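Local atomic coordinates of lipase-esterase related protein (Clostridium acetobutylicum, PDB entry 3E0X), a protein that is of unknown function but probably acts as a hydrolase of the alpha/beta hydrolase fold, related to lipases and esterases. Residues Q83-L88 and N108-V113. Residues are numbered along the deposited sequence; the frame is centred on the assembly and turned at random.
Sequences QKNITL and NVRKVV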
loop_
_atom_site.group_PDB
_atom_site.type_symbol
_atom_site.label_atom_id
_atom_site.label_comp_id
_atom_site.label_asym_id
_atom_site.label_seq_id
_atom_site.Cartn_x
_atom_site.Cartn_y
_atom_site.Cartn_z
ATOM N N GLN A 83 -9.869 -13.381 -13.026
ATOM C CA GLN A 83 -8.419 -13.372 -13.180
ATOM C C GLN A 83 -7.834 -14.411 -12.233
ATOM O O GLN A 83 -8.173 -14.427 -11.068
ATOM C CB GLN A 83 -7.841 -11.979 -12.886
ATOM C CG GLN A 83 -8.158 -10.940 -13.955
ATOM C CD GLN A 83 -7.417 -11.158 -15.271
ATOM O OE1 GLN A 83 -7.583 -10.371 -16.225
ATOM N NE2 GLN A 83 -6.601 -12.206 -15.340
ATOM N N LYS A 84 -6.969 -15.274 -12.744
ATOM C CA LYS A 84 -6.488 -16.408 -11.974
ATOM C C LYS A 84 -5.117 -16.211 -11.329
ATOM O O LYS A 84 -4.690 -17.053 -10.529
ATOM C CB LYS A 84 -6.475 -17.649 -12.871
ATOM C CG LYS A 84 -7.847 -18.061 -13.452
ATOM C CD LYS A 84 -8.888 -18.422 -12.417
ATOM C CE LYS A 84 -10.219 -18.730 -13.156
ATOM N NZ LYS A 84 -11.398 -18.860 -12.244
ATOM N N ASN A 85 -4.427 -15.131 -11.683
ATOM C CA ASN A 85 -3.079 -14.884 -11.147
ATOM C C ASN A 85 -2.890 -13.438 -10.700
ATOM O O ASN A 85 -2.209 -12.642 -11.366
ATOM C CB ASN A 85 -2.011 -15.271 -12.185
ATOM C CG ASN A 85 -0.602 -15.149 -11.641
ATOM O OD1 ASN A 85 -0.382 -15.230 -10.435
ATOM N ND2 ASN A 85 0.363 -14.939 -12.532
ATOM N N ILE A 86 -3.493 -13.115 -9.563
ATOM C CA ILE A 86 -3.435 -11.758 -9.017
ATOM C C ILE A 86 -2.300 -11.610 -8.010
ATOM O O ILE A 86 -2.190 -12.405 -7.059
ATOM C CB ILE A 86 -4.785 -11.341 -8.363
ATOM C CG1 ILE A 86 -5.922 -11.440 -9.374
ATOM C CG2 ILE A 86 -4.719 -9.916 -7.845
ATOM C CD1 ILE A 86 -7.316 -11.307 -8.754
ATOM N N THR A 87 -1.468 -10.584 -8.227
ATOM C CA THR A 87 -0.494 -10.142 -7.232
ATOM C C THR A 87 -0.975 -8.832 -6.655
ATOM O O THR A 87 -1.319 -7.918 -7.400
ATOM C CB THR A 87 0.910 -9.943 -7.860
ATOM O OG1 THR A 87 1.349 -11.188 -8.416
ATOM C CG2 THR A 87 1.928 -9.472 -6.818
ATOM N N LEU A 88 -1.038 -8.764 -5.334
ATOM C CA LEU A 88 -1.420 -7.531 -4.668
ATOM C C LEU A 88 -0.172 -6.731 -4.356
ATOM O O LEU A 88 0.840 -7.282 -3.910
ATOM C CB LEU A 88 -2.150 -7.822 -3.349
ATOM C CG LEU A 88 -3.348 -8.758 -3.427
ATOM C CD1 LEU A 88 -3.919 -8.915 -1.997
ATOM C CD2 LEU A 88 -4.396 -8.238 -4.399
ATOM N N ASN A 108 -7.821 -16.659 -6.047
ATOM C CA ASN A 108 -7.054 -16.080 -7.164
ATOM C C ASN A 108 -5.918 -15.142 -6.769
ATOM O O ASN A 108 -5.197 -14.659 -7.639
ATOM C CB ASN A 108 -7.979 -15.420 -8.206
ATOM C CG ASN A 108 -9.012 -16.399 -8.785
ATOM O OD1 ASN A 108 -8.741 -17.602 -8.970
ATOM N ND2 ASN A 108 -10.199 -15.885 -9.066
ATOM N N VAL A 109 -5.756 -14.886 -5.466
ATOM C CA VAL A 109 -4.669 -14.044 -5.002
ATOM C C VAL A 109 -3.477 -14.964 -4.779
ATOM O O VAL A 109 -3.521 -15.856 -3.919
ATOM C CB VAL A 109 -5.046 -13.286 -3.714
ATOM C CG1 VAL A 109 -3.809 -12.584 -3.139
ATOM C CG2 VAL A 109 -6.142 -12.272 -4.025
ATOM N N ARG A 110 -2.430 -14.763 -5.574
ATOM C CA ARG A 110 -1.316 -15.717 -5.623
ATOM C C ARG A 110 -0.037 -15.231 -4.939
ATOM O O ARG A 110 0.785 -16.037 -4.511
ATOM C CB ARG A 110 -1.007 -16.116 -7.058
ATOM C CG ARG A 110 -2.210 -16.724 -7.813
ATOM C CD ARG A 110 -2.698 -18.049 -7.210
ATOM N NE ARG A 110 -1.633 -19.046 -7.295
ATOM C CZ ARG A 110 -1.228 -19.824 -6.281
ATOM N NH1 ARG A 110 -1.838 -19.776 -5.092
ATOM N NH2 ARG A 110 -0.200 -20.645 -6.465
ATOM N N LYS A 111 0.146 -13.911 -4.854
ATOM C CA LYS A 111 1.336 -13.329 -4.214
ATOM C C LYS A 111 0.959 -11.961 -3.681
ATOM O O LYS A 111 0.029 -11.309 -4.178
ATOM C CB LYS A 111 2.475 -13.130 -5.217
ATOM C CG LYS A 111 3.036 -14.408 -5.794
ATOM C CD LYS A 111 4.278 -14.099 -6.632
ATOM C CE LYS A 111 4.857 -15.398 -7.239
ATOM N NZ LYS A 111 3.810 -16.065 -8.073
ATOM N N VAL A 112 1.736 -11.491 -2.712
ATOM C CA VAL A 112 1.537 -10.149 -2.183
ATOM C C VAL A 112 2.867 -9.429 -2.016
ATOM O O VAL A 112 3.861 -10.037 -1.636
ATOM C CB VAL A 112 0.779 -10.214 -0.822
ATOM C CG1 VAL A 112 0.904 -8.920 -0.032
ATOM C CG2 VAL A 112 -0.668 -10.649 -1.043
ATOM N N VAL A 113 2.866 -8.119 -2.307
ATOM C CA VAL A 113 4.011 -7.267 -2.035
ATOM C C VAL A 113 3.589 -6.150 -1.084
ATOM O O VAL A 113 2.593 -5.447 -1.326
ATOM C CB VAL A 113 4.502 -6.612 -3.331
ATOM C CG1 VAL A 113 5.647 -5.649 -3.050
ATOM C CG2 VAL A 113 4.947 -7.681 -4.340
HETATM O O HOH W 1 -6.421 -18.847 -9.275
HETATM O O HOH W 2 -12.263 -16.881 -10.759
HETATM O O HOH W 3 1.450 -14.064 -8.721
#
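Leu88 lays its side chain against two valines of the adjacent parallel strand at once, so that one leucine spans Val109 and Val112. Its CD1 methyl does most of the touching, meeting CG1 of Val109 at 3.8 Å, where the two side chains cross at about a right angle, and also lying against CG2 of Val112. CG stands anti to the carbonyl carbon (chi1 -53°), which brings the branch over these valines, and Val98 and Val101 of helix 93-102 pack on the same leucine. Strand 86-91, that helix and strand 109-115 make a beta-alpha-beta unit in the middle of the sheet of an alpha/beta hydrolase fold; strand 86-91 runs into a GxSxG sequence around Ser92, consistent with the nucleophile elbow of this family. The backbone hydrogen bonds continue through a beta bulge that shifts the register by one between Ile86 and Thr87, the extra residue lying in strand 109-113. Arg110 N gives a nearly straight bond to Ile86 O (2.8 Å, 173° at the hydrogen), Leu88 N then bonds to Lys111 O, and Val113 N follows to Leu88 O at 2.7 Å. Asn108 closes the other end. Its carbonyl accepts Ile86 N at 3.0 Å, while its amide is linked by water to Lys84, in the loop before the strand: one water joins Asn108 ND2 to Lys84 NZ, and a second lies 2.7 Å from Asn108 OD1 and also within bonding distance of Lys84 O. Thr87 meets Lys111 directly, OG1 lying 3.9 Å from CB, and a water adds a polar link. It donates to Asn85 OD1 at 2.8 Å, accepts from Lys111 NZ at 3.2 Å and bonds to Thr87 OG1, and Lys111 NZ has a further, weak bond to the C-terminal Ile245 O.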